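Local structure of putative phosphomethylpyrimidine kinase (Bacteroides thetaiotaomicron, 3MBH) at residues 19-30 against 268-279; 7-15 against 76-86. The protein probably phosphorylates pyridoxal with ATP, as a pyridoxal kinase of the ribokinase clan, and holds pyridoxal in its pocket in this crystal. All coordinates share one frame; numbering follows the deposited sequence.

Overall arrangement
From the N terminus, residues 7-15 hold most of the first strand of the large sheet, and 19-30 follows as a loop and most of helix 24-33. Contact 2 closes a loop of 60 residues when 76-86 returns to lie parallel beside 7-15. Contact 1 closes a longer one: 268-279, near the C terminus, comes back to 19-30. The two closures cross, since 19-30 falls between 7-15 and 76-86 in the sequence and 268-279 lies beyond both. Their centres are about 17 Å apart, and they meet where Ser23 and the helix start bond to Asp15. Both touch the bound pyridoxal, contact 1 through Val22; sheet and helix meet at the pocket, and 268-279 packs on the helix away from it.

Contact 1 (19-30 against 268-279). With PXL (3-hydroxy-5-(hydroxymethyl)-2-methylisonicotinaldehyde), chain G.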
loop_
_atom_site.group_PDB
_atom_site.type_symbol
_atom_site.label_atom_id
_atom_site.label_comp_id
_atom_site.label_asym_id
_atom_site.label_seq_id
_atom_site.Cartn_x
_atom_site.Cartn_y
_atom_site.Cartn_z
HETATM N N MSE A 19 -4.992 15.672 26.637
HETATM C CA MSE A 19 -4.973 14.219 26.773
HETATM C C MSE A 19 -6.393 13.709 26.535
HETATM O O MSE A 19 -7.359 14.445 26.611
HETATM C CB MSE A 19 -4.400 13.808 28.130
HETATM C CG MSE A 19 -2.886 13.487 28.072
HETATM SE SE MSE A 19 -2.856 11.722 27.182
HETATM C CE MSE A 19 -3.814 10.610 28.542
ATOM N N GLY A 20 -6.491 12.441 26.189
ATOM C CA GLY A 20 -7.700 11.853 25.727
ATOM C C GLY A 20 -7.739 12.023 24.240
ATOM O O GLY A 20 -7.089 12.909 23.665
ATOM N N ARG A 21 -8.533 11.215 23.578
ATOM C CA ARG A 21 -8.662 11.369 22.159
ATOM C C ARG A 21 -10.077 11.837 21.848
ATOM O O ARG A 21 -10.960 11.039 21.577
ATOM C CB ARG A 21 -8.301 10.079 21.455
ATOM C CG ARG A 21 -6.859 9.671 21.644
ATOM C CD ARG A 21 -6.658 8.377 20.908
ATOM N NE ARG A 21 -5.261 7.994 20.724
ATOM C CZ ARG A 21 -4.520 7.309 21.570
ATOM N NH1 ARG A 21 -4.981 6.955 22.755
ATOM N NH2 ARG A 21 -3.275 6.971 21.216
ATOM N N VAL A 22 -10.273 13.160 21.903
ATOM C CA VAL A 22 -11.547 13.787 21.651
ATOM C C VAL A 22 -11.299 14.968 20.728
ATOM O O VAL A 22 -10.162 15.388 20.520
ATOM C CB VAL A 22 -12.222 14.307 22.939
ATOM C CG1 VAL A 22 -12.636 13.117 23.861
ATOM C CG2 VAL A 22 -11.327 15.360 23.687
ATOM N N SER A 23 -12.366 15.471 20.164
ATOM C CA SER A 23 -12.401 16.820 19.596
ATOM C C SER A 23 -11.248 17.078 18.578
ATOM O O SER A 23 -10.994 16.233 17.704
ATOM C CB SER A 23 -12.502 17.857 20.708
ATOM O OG SER A 23 -11.416 17.789 21.630
ATOM N N LEU A 24 -10.574 18.222 18.628
ATOM C CA LEU A 24 -9.598 18.536 17.564
ATOM C C LEU A 24 -8.451 17.496 17.393
ATOM O O LEU A 24 -7.963 17.270 16.266
ATOM C CB LEU A 24 -8.982 19.956 17.737
ATOM C CG LEU A 24 -9.981 21.086 17.458
ATOM C CD1 LEU A 24 -9.306 22.451 17.883
ATOM C CD2 LEU A 24 -10.469 21.099 16.024
ATOM N N THR A 25 -8.024 16.867 18.479
ATOM C CA THR A 25 -6.921 15.931 18.403
ATOM C C THR A 25 -7.379 14.618 17.761
ATOM O O THR A 25 -6.546 13.757 17.503
ATOM C CB THR A 25 -6.258 15.666 19.755
ATOM O OG1 THR A 25 -7.236 15.221 20.707
ATOM C CG2 THR A 25 -5.581 16.901 20.271
ATOM N N VAL A 26 -8.678 14.495 17.454
ATOM C CA VAL A 26 -9.199 13.368 16.668
ATOM C C VAL A 26 -9.541 13.857 15.252
ATOM O O VAL A 26 -9.214 13.202 14.262
ATOM C CB VAL A 26 -10.417 12.792 17.459
ATOM C CG1 VAL A 26 -11.352 12.021 16.606
ATOM C CG2 VAL A 26 -9.884 11.927 18.668
ATOM N N VAL A 27 -10.229 14.994 15.159
ATOM C CA VAL A 27 -10.714 15.544 13.900
ATOM C C VAL A 27 -9.576 15.890 12.961
ATOM O O VAL A 27 -9.647 15.610 11.778
ATOM C CB VAL A 27 -11.574 16.825 14.157
ATOM C CG1 VAL A 27 -11.988 17.477 12.840
ATOM C CG2 VAL A 27 -12.812 16.486 15.015
ATOM N N ILE A 28 -8.505 16.484 13.483
ATOM C CA ILE A 28 -7.380 16.893 12.629
ATOM C C ILE A 28 -6.665 15.669 11.971
ATOM O O ILE A 28 -6.598 15.580 10.745
ATOM C CB ILE A 28 -6.379 17.832 13.358
ATOM C CG1 ILE A 28 -7.040 19.183 13.600
ATOM C CG2 ILE A 28 -5.123 17.988 12.536
ATOM C CD1 ILE A 28 -6.272 20.073 14.695
ATOM N N PRO A 29 -6.214 14.697 12.758
ATOM C CA PRO A 29 -5.536 13.540 12.124
ATOM C C PRO A 29 -6.405 12.726 11.164
ATOM O O PRO A 29 -5.931 12.292 10.093
ATOM C CB PRO A 29 -5.105 12.665 13.313
ATOM C CG PRO A 29 -5.592 13.284 14.499
ATOM C CD PRO A 29 -6.221 14.599 14.221
ATOM N N ILE A 30 -7.668 12.507 11.526
ATOM C CA ILE A 30 -8.549 11.702 10.672
ATOM C C ILE A 30 -8.813 12.428 9.334
ATOM O O ILE A 30 -8.558 11.884 8.259
ATOM C CB ILE A 30 -9.846 11.396 11.362
ATOM C CG1 ILE A 30 -9.562 10.414 12.520
ATOM C CG2 ILE A 30 -10.906 10.850 10.299
ATOM C CD1 ILE A 30 -10.830 10.009 13.355
ATOM N N GLU A 268 -8.398 6.825 27.650
ATOM C CA GLU A 268 -7.437 7.387 26.662
ATOM C C GLU A 268 -8.008 7.326 25.261
ATOM O O GLU A 268 -7.459 7.946 24.342
ATOM C CB GLU A 268 -6.071 6.714 26.774
ATOM C CG GLU A 268 -5.367 7.097 28.058
ATOM C CD GLU A 268 -4.022 6.474 28.256
ATOM O OE1 GLU A 268 -3.462 5.958 27.275
ATOM O OE2 GLU A 268 -3.506 6.506 29.397
ATOM N N GLY A 269 -9.103 6.574 25.074
ATOM C CA GLY A 269 -9.735 6.470 23.779
ATOM C C GLY A 269 -9.336 5.261 22.965
ATOM O O GLY A 269 -8.521 4.416 23.398
ATOM N N ILE A 270 -9.896 5.191 21.776
ATOM C CA ILE A 270 -9.423 4.226 20.766
ATOM C C ILE A 270 -7.965 4.430 20.413
ATOM O O ILE A 270 -7.422 5.534 20.626
ATOM C CB ILE A 270 -10.336 4.206 19.520
ATOM C CG1 ILE A 270 -10.215 5.493 18.699
ATOM C CG2 ILE A 270 -11.750 3.971 19.999
ATOM C CD1 ILE A 270 -10.671 5.389 17.239
ATOM N N LEU A 271 -7.282 3.371 19.980
ATOM C CA LEU A 271 -5.889 3.537 19.582
ATOM C C LEU A 271 -5.780 4.052 18.145
ATOM O O LEU A 271 -5.384 3.320 17.221
ATOM C CB LEU A 271 -5.071 2.289 19.768
ATOM C CG LEU A 271 -4.453 2.042 21.116
ATOM C CD1 LEU A 271 -3.562 0.815 20.977
ATOM C CD2 LEU A 271 -3.677 3.236 21.689
ATOM N N LEU A 272 -6.152 5.318 18.010
ATOM C CA LEU A 272 -6.267 6.002 16.753
ATOM C C LEU A 272 -5.020 5.838 15.872
ATOM O O LEU A 272 -5.110 5.403 14.714
ATOM C CB LEU A 272 -6.579 7.500 17.025
ATOM C CG LEU A 272 -6.820 8.263 15.715
ATOM C CD1 LEU A 272 -8.013 7.605 14.892
ATOM C CD2 LEU A 272 -7.121 9.716 16.031
ATOM N N GLU A 273 -3.845 6.131 16.431
ATOM C CA GLU A 273 -2.606 6.135 15.624
ATOM C C GLU A 273 -2.232 4.821 15.151
ATOM O O GLU A 273 -1.612 4.665 14.088
ATOM C CB GLU A 273 -1.438 6.817 16.351
ATOM C CG GLU A 273 -1.728 8.286 16.564
ATOM C CD GLU A 273 -2.629 8.578 17.680
ATOM O OE1 GLU A 273 -2.944 7.639 18.491
ATOM O OE2 GLU A 273 -3.037 9.754 17.768
ATOM N N LYS A 274 -2.725 3.817 15.852
ATOM C CA LYS A 274 -2.423 2.476 15.494
ATOM C C LYS A 274 -3.260 2.024 14.312
ATOM O O LYS A 274 -2.830 1.143 13.557
ATOM C CB LYS A 274 -2.642 1.595 16.740
ATOM C CG LYS A 274 -2.145 0.238 16.681
ATOM C CD LYS A 274 -0.666 0.090 16.905
ATOM C CE LYS A 274 -0.357 -1.412 16.538
ATOM N NZ LYS A 274 1.053 -1.765 16.647
ATOM N N VAL A 275 -4.418 2.627 14.061
ATOM C CA VAL A 275 -5.265 2.142 12.958
ATOM C C VAL A 275 -5.492 3.147 11.851
ATOM O O VAL A 275 -6.190 2.874 10.878
ATOM C CB VAL A 275 -6.603 1.628 13.479
ATOM C CG1 VAL A 275 -6.354 0.374 14.360
ATOM C CG2 VAL A 275 -7.396 2.742 14.239
ATOM N N LEU A 276 -4.872 4.299 11.964
ATOM C CA LEU A 276 -5.141 5.392 11.059
ATOM C C LEU A 276 -4.893 5.036 9.572
ATOM O O LEU A 276 -5.660 5.428 8.695
ATOM C CB LEU A 276 -4.272 6.585 11.486
ATOM C CG LEU A 276 -4.537 7.998 10.993
ATOM C CD1 LEU A 276 -5.959 8.465 11.323
ATOM C CD2 LEU A 276 -3.460 8.931 11.616
ATOM N N HIS A 277 -3.865 4.257 9.280
ATOM C CA HIS A 277 -3.629 3.902 7.907
ATOM C C HIS A 277 -4.624 2.925 7.338
ATOM O O HIS A 277 -4.538 2.612 6.169
ATOM C CB HIS A 277 -2.159 3.482 7.701
ATOM C CG HIS A 277 -1.211 4.592 8.054
ATOM N ND1 HIS A 277 -0.670 5.442 7.110
ATOM C CD2 HIS A 277 -0.786 5.056 9.263
ATOM C CE1 HIS A 277 0.091 6.341 7.719
ATOM N NE2 HIS A 277 0.019 6.141 9.027
ATOM N N ASN A 278 -5.604 2.462 8.117
ATOM C CA ASN A 278 -6.637 1.608 7.562
ATOM C C ASN A 278 -7.842 2.340 7.039
ATOM O O ASN A 278 -8.702 1.723 6.426
ATOM C CB ASN A 278 -7.051 0.539 8.561
ATOM C CG ASN A 278 -5.889 -0.307 8.969
ATOM O OD1 ASN A 278 -5.112 -0.774 8.127
ATOM N ND2 ASN A 278 -5.721 -0.476 10.248
ATOM N N LEU A 279 -7.874 3.654 7.184
ATOM C CA LEU A 279 -9.000 4.451 6.643
ATOM C C LEU A 279 -9.197 4.295 5.163
ATOM O O LEU A 279 -10.279 4.497 4.637
ATOM C CB LEU A 279 -8.814 5.949 6.909
ATOM C CG LEU A 279 -9.258 6.499 8.227
ATOM C CD1 LEU A 279 -8.751 7.933 8.399
ATOM C CD2 LEU A 279 -10.769 6.388 8.288
HETATM O OP4 PXL G . -17.001 14.915 21.754
HETATM C C5A PXL G . -16.706 14.386 23.037
HETATM C C5 PXL G . -15.933 15.438 23.839
HETATM C C6 PXL G . -15.290 16.538 23.305
HETATM N N1 PXL G . -14.662 17.429 24.071
HETATM C C2 PXL G . -14.518 17.371 25.411
HETATM C C3 PXL G . -15.145 16.232 26.095
HETATM C C4 PXL G . -15.894 15.262 25.261
HETATM C C4A PXL G . -16.524 14.049 25.778
HETATM O O4A PXL G . -16.169 13.784 26.883
HETATM O O3 PXL G . -15.139 16.053 27.426
HETATM C C2A PXL G . -13.704 18.477 26.063
HETATM O O HOH W 1 -5.543 9.717 25.198
HETATM O O HOH W 2 -3.655 5.251 24.702
#
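Arg21 grips a single carboxylate oxygen side-on with two nitrogens: NH2 lies 2.8 Å from Glu273 OE1, a salt bridge, and NE reaches the same atom at 3.2 Å. Both bonds run close to the guanidinium plane and meet OE1 on its syn side. A third edge bond joins Arg21 NH1 to Glu268 O at 3.1 Å, from above the carbonyl plane, and a water bridges NH1 to Glu268 OE1. With CG anti to the carbonyl carbon (chi1 -64°) and the chain extended to NE, the arginine reaches along 268-273, its CD only 3.0 Å from Ile270 O, which also lies over one guanidinium face. Three bonds thus fix the buried group's rotation, and its charge is probably balanced by Glu273.

Further along, the contact turns apolar. Leu272 sends CD1 to Ile30 CG1 at 4.0 Å and CD2 against the Pro29 ring, while Leu279 crosses Ile30 at about a right angle, CD1 4.1 Å from CG2. Helix 24-33 is thereby packed on the C-terminal segment 272-279. Helix 241-257 backs Leu272 through Phe251, helix 223-236 meets Val26 at Thr226, and Phe36 of a neighbouring subunit packs on Glu273.

Contact 2 (7-15 against 76-86); sequences VKKIAAVHD and VQFDAIYTGYL. With PXL (3-hydroxy-5-(hydroxymethyl)-2-methylisonicotinaldehyde), chain G.
Val76 and Phe78 bring 76-86 up to Lys9 and Ala11. The Phe78 ring lies flat under Ala11, whose CB stands 3.6 Å from its centroid almost on the ring normal, a CH-pi contact; Lys9 CB meets the ring's edge. Asp79 faces 7-15: its OD2 accepts Lys9 N at 2.8 Å through the anti lone pair, and its own N, with Ala80 N, shares Lys9 O. From Ala80 the strands run parallel, Ala11 N bonding to Ala80 O, Tyr82 N to Ala11 O and Val13 N to Tyr82 O. Ile81 lies on the same face as Val13, side by side with it.

Tyr82 points to the other face. Its chi1 of 164° swings the ring away from the backbone N and sets its face beneath the edge of His14 in a T-shaped pair, centroids 4.3 Å apart and planes at 81°, NE2 over the ring centre. A leucine in its place would probably leave the histidine edge without its aromatic face and open a gap beneath the imidazole.

Thr83 returns to the face of Val13 and lies alongside it. Gly84 N bonds to Val13 O and lies over a face of the imidazole, offset toward its rim; a CB on Gly84 would collide with His14 ND1. One face of the Tyr85 ring has the ligand methyl C2A over its centre, with CD2 3.3 Å from ligand N1. Asp15 approaches that same N1 to 2.6 Å with OD1, while Ser23 and Ser17 bond to its OD2. Neighbouring parallel strands whose C-terminal ends carry the substrate pocket are typical of the ribokinase-like alpha/beta fold.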
loop_
_atom_site.group_PDB
_atom_site.type_symbol
_atom_site.label_atom_id
_atom_site.label_comp_id
_atom_site.label_asym_id
_atom_site.label_seq_id
_atom_site.Cartn_x
_atom_site.Cartn_y
_atom_site.Cartn_z
ATOM N N VAL A 7 -7.177 20.763 -2.661
ATOM C CA VAL A 7 -7.419 20.199 -1.324
ATOM C C VAL A 7 -8.561 20.964 -0.641
ATOM O O VAL A 7 -8.424 22.144 -0.387
ATOM C CB VAL A 7 -6.175 20.334 -0.400
ATOM C CG1 VAL A 7 -6.526 19.895 1.060
ATOM C CG2 VAL A 7 -5.001 19.515 -0.956
ATOM N N LYS A 8 -9.656 20.281 -0.313
ATOM C CA LYS A 8 -10.811 20.942 0.318
ATOM C C LYS A 8 -10.518 21.283 1.790
ATOM O O LYS A 8 -9.698 20.625 2.438
ATOM C CB LYS A 8 -12.080 20.075 0.180
ATOM C CG LYS A 8 -12.382 19.570 -1.281
ATOM C CD LYS A 8 -12.133 20.636 -2.322
ATOM C CE LYS A 8 -12.518 20.207 -3.792
ATOM N NZ LYS A 8 -11.463 19.397 -4.530
ATOM N N LYS A 9 -11.171 22.334 2.290
ATOM C CA LYS A 9 -10.967 22.828 3.642
ATOM C C LYS A 9 -12.228 22.645 4.508
ATOM O O LYS A 9 -13.372 22.935 4.088
ATOM C CB LYS A 9 -10.597 24.322 3.652
ATOM C CG LYS A 9 -9.428 24.770 2.789
ATOM C CD LYS A 9 -9.115 26.264 3.079
ATOM C CE LYS A 9 -8.976 27.083 1.855
ATOM N NZ LYS A 9 -7.706 26.855 1.072
ATOM N N ILE A 10 -12.001 22.177 5.713
ATOM C CA ILE A 10 -13.050 21.989 6.704
ATOM C C ILE A 10 -12.819 22.869 7.904
ATOM O O ILE A 10 -11.772 22.752 8.553
ATOM C CB ILE A 10 -13.089 20.522 7.151
ATOM C CG1 ILE A 10 -13.285 19.620 5.926
ATOM C CG2 ILE A 10 -14.192 20.319 8.186
ATOM C CD1 ILE A 10 -13.126 18.121 6.205
ATOM N N ALA A 11 -13.760 23.743 8.231
ATOM C CA ALA A 11 -13.649 24.507 9.461
ATOM C C ALA A 11 -14.144 23.569 10.603
ATOM O O ALA A 11 -15.284 23.102 10.562
ATOM C CB ALA A 11 -14.491 25.823 9.382
ATOM N N ALA A 12 -13.293 23.337 11.608
ATOM C CA ALA A 12 -13.543 22.429 12.695
ATOM C C ALA A 12 -13.778 23.203 13.989
ATOM O O ALA A 12 -12.847 23.786 14.564
ATOM C CB ALA A 12 -12.380 21.418 12.851
ATOM N N VAL A 13 -15.036 23.254 14.403
ATOM C CA VAL A 13 -15.497 24.012 15.586
ATOM C C VAL A 13 -15.627 23.023 16.788
ATOM O O VAL A 13 -16.685 22.480 17.052
ATOM C CB VAL A 13 -16.823 24.787 15.303
ATOM C CG1 VAL A 13 -17.105 25.764 16.471
ATOM C CG2 VAL A 13 -16.758 25.501 13.896
ATOM N N HIS A 14 -14.491 22.801 17.449
ATOM C CA HIS A 14 -14.339 21.839 18.483
ATOM C C HIS A 14 -13.317 22.394 19.456
ATOM O O HIS A 14 -12.560 23.308 19.120
ATOM C CB HIS A 14 -13.776 20.510 17.953
ATOM C CG HIS A 14 -14.648 19.815 16.952
ATOM N ND1 HIS A 14 -15.417 18.725 17.284
ATOM C CD2 HIS A 14 -14.792 19.984 15.617
ATOM C CE1 HIS A 14 -16.074 18.301 16.215
ATOM N NE2 HIS A 14 -15.718 19.049 15.183
ATOM N N ASP A 15 -13.287 21.822 20.649
ATOM C CA ASP A 15 -12.275 22.121 21.612
ATOM C C ASP A 15 -10.900 21.463 21.321
ATOM O O ASP A 15 -10.765 20.529 20.513
ATOM C CB ASP A 15 -12.781 21.735 22.979
ATOM C CG ASP A 15 -12.836 20.238 23.155
ATOM O OD1 ASP A 15 -13.918 19.632 22.840
ATOM O OD2 ASP A 15 -11.761 19.661 23.500
ATOM N N VAL A 76 -11.303 33.484 3.233
ATOM C CA VAL A 76 -11.203 32.028 3.257
ATOM C C VAL A 76 -12.567 31.423 2.976
ATOM O O VAL A 76 -13.591 31.916 3.435
ATOM C CB VAL A 76 -10.546 31.469 4.560
ATOM C CG1 VAL A 76 -11.254 31.938 5.736
ATOM C CG2 VAL A 76 -10.567 29.932 4.565
ATOM N N GLN A 77 -12.559 30.365 2.192
ATOM C CA GLN A 77 -13.763 29.634 1.866
ATOM C C GLN A 77 -13.672 28.194 2.372
ATOM O O GLN A 77 -12.667 27.519 2.171
ATOM C CB GLN A 77 -13.977 29.629 0.366
ATOM C CG GLN A 77 -14.146 31.005 -0.263
ATOM C CD GLN A 77 -15.590 31.446 -0.272
ATOM O OE1 GLN A 77 -16.073 31.976 -1.277
ATOM N NE2 GLN A 77 -16.305 31.184 0.827
ATOM N N PHE A 78 -14.734 27.729 3.020
ATOM C CA PHE A 78 -14.765 26.358 3.503
ATOM C C PHE A 78 -15.672 25.472 2.693
ATOM O O PHE A 78 -16.760 25.867 2.335
ATOM C CB PHE A 78 -15.149 26.313 4.981
ATOM C CG PHE A 78 -14.194 27.079 5.861
ATOM C CD1 PHE A 78 -12.906 26.629 6.041
ATOM C CD2 PHE A 78 -14.573 28.258 6.459
ATOM C CE1 PHE A 78 -12.029 27.351 6.820
ATOM C CE2 PHE A 78 -13.705 28.970 7.280
ATOM C CZ PHE A 78 -12.449 28.530 7.467
ATOM N N ASP A 79 -15.227 24.264 2.430
ATOM C CA ASP A 79 -16.039 23.256 1.737
ATOM C C ASP A 79 -16.946 22.564 2.723
ATOM O O ASP A 79 -17.989 22.020 2.351
ATOM C CB ASP A 79 -15.112 22.294 1.047
ATOM C CG ASP A 79 -14.190 23.022 0.069
ATOM O OD1 ASP A 79 -14.730 23.436 -0.953
ATOM O OD2 ASP A 79 -12.978 23.259 0.362
ATOM N N ALA A 80 -16.568 22.611 3.999
ATOM C CA ALA A 80 -17.409 22.056 5.020
ATOM C C ALA A 80 -17.175 22.733 6.334
ATOM O O ALA A 80 -16.137 23.319 6.525
ATOM C CB ALA A 80 -17.184 20.573 5.146
ATOM N N ILE A 81 -18.172 22.664 7.215
ATOM C CA ILE A 81 -18.090 23.160 8.590
ATOM C C ILE A 81 -18.615 22.034 9.481
ATOM O O ILE A 81 -19.708 21.491 9.255
ATOM C CB ILE A 81 -18.935 24.432 8.857
ATOM C CG1 ILE A 81 -18.495 25.552 7.915
ATOM C CG2 ILE A 81 -18.848 24.840 10.384
ATOM C CD1 ILE A 81 -19.307 26.819 7.947
ATOM N N TYR A 82 -17.788 21.680 10.480
ATOM C CA TYR A 82 -18.048 20.517 11.309
ATOM C C TYR A 82 -17.882 20.949 12.737
ATOM O O TYR A 82 -16.769 21.276 13.183
ATOM C CB TYR A 82 -17.073 19.388 10.899
ATOM C CG TYR A 82 -16.887 18.224 11.844
ATOM C CD1 TYR A 82 -17.857 17.875 12.779
ATOM C CD2 TYR A 82 -15.756 17.415 11.756
ATOM C CE1 TYR A 82 -17.649 16.848 13.659
ATOM C CE2 TYR A 82 -15.557 16.363 12.626
ATOM C CZ TYR A 82 -16.502 16.057 13.548
ATOM O OH TYR A 82 -16.333 15.018 14.442
ATOM N N THR A 83 -18.969 20.844 13.479
ATOM C CA THR A 83 -18.999 21.308 14.836
ATOM C C THR A 83 -19.132 20.170 15.813
ATOM O O THR A 83 -19.748 19.142 15.513
ATOM C CB THR A 83 -20.184 22.322 15.081
ATOM O OG1 THR A 83 -21.437 21.625 15.198
ATOM C CG2 THR A 83 -20.253 23.322 13.997
ATOM N N GLY A 84 -18.619 20.391 17.024
ATOM C CA GLY A 84 -18.781 19.450 18.118
ATOM C C GLY A 84 -18.894 20.129 19.476
ATOM O O GLY A 84 -19.820 20.988 19.732
ATOM N N TYR A 85 -18.031 19.717 20.384
ATOM C CA TYR A 85 -18.057 20.242 21.744
ATOM C C TYR A 85 -17.863 21.766 21.730
ATOM O O TYR A 85 -16.886 22.252 21.246
ATOM C CB TYR A 85 -16.987 19.546 22.582
ATOM C CG TYR A 85 -16.959 19.879 24.067
ATOM C CD1 TYR A 85 -16.451 21.100 24.511
ATOM C CD2 TYR A 85 -17.467 18.986 25.029
ATOM C CE1 TYR A 85 -16.422 21.422 25.845
ATOM C CE2 TYR A 85 -17.415 19.303 26.362
ATOM C CZ TYR A 85 -16.904 20.543 26.764
ATOM O OH TYR A 85 -16.836 20.885 28.087
ATOM N N LEU A 86 -18.802 22.492 22.311
ATOM C CA LEU A 86 -18.769 23.950 22.412
ATOM C C LEU A 86 -18.496 24.383 23.842
ATOM O O LEU A 86 -18.821 23.687 24.797
ATOM C CB LEU A 86 -20.101 24.551 21.949
ATOM C CG LEU A 86 -20.544 24.113 20.562
ATOM C CD1 LEU A 86 -21.915 24.761 20.152
ATOM C CD2 LEU A 86 -19.493 24.412 19.494
HETATM O OP4 PXL G . -17.001 14.915 21.754
HETATM C C5A PXL G . -16.706 14.386 23.037
HETATM C C5 PXL G . -15.933 15.438 23.839
HETATM C C6 PXL G . -15.290 16.538 23.305
HETATM N N1 PXL G . -14.662 17.429 24.071
HETATM C C2 PXL G . -14.518 17.371 25.411
HETATM C C3 PXL G . -15.145 16.232 26.095
HETATM C C4 PXL G . -15.894 15.262 25.261
HETATM C C4A PXL G . -16.524 14.049 25.778
HETATM O O4A PXL G . -16.169 13.784 26.883
HETATM O O3 PXL G . -15.139 16.053 27.426
HETATM C C2A PXL G . -13.704 18.477 26.063
HETATM O O HOH W 3 -16.008 17.495 19.822
#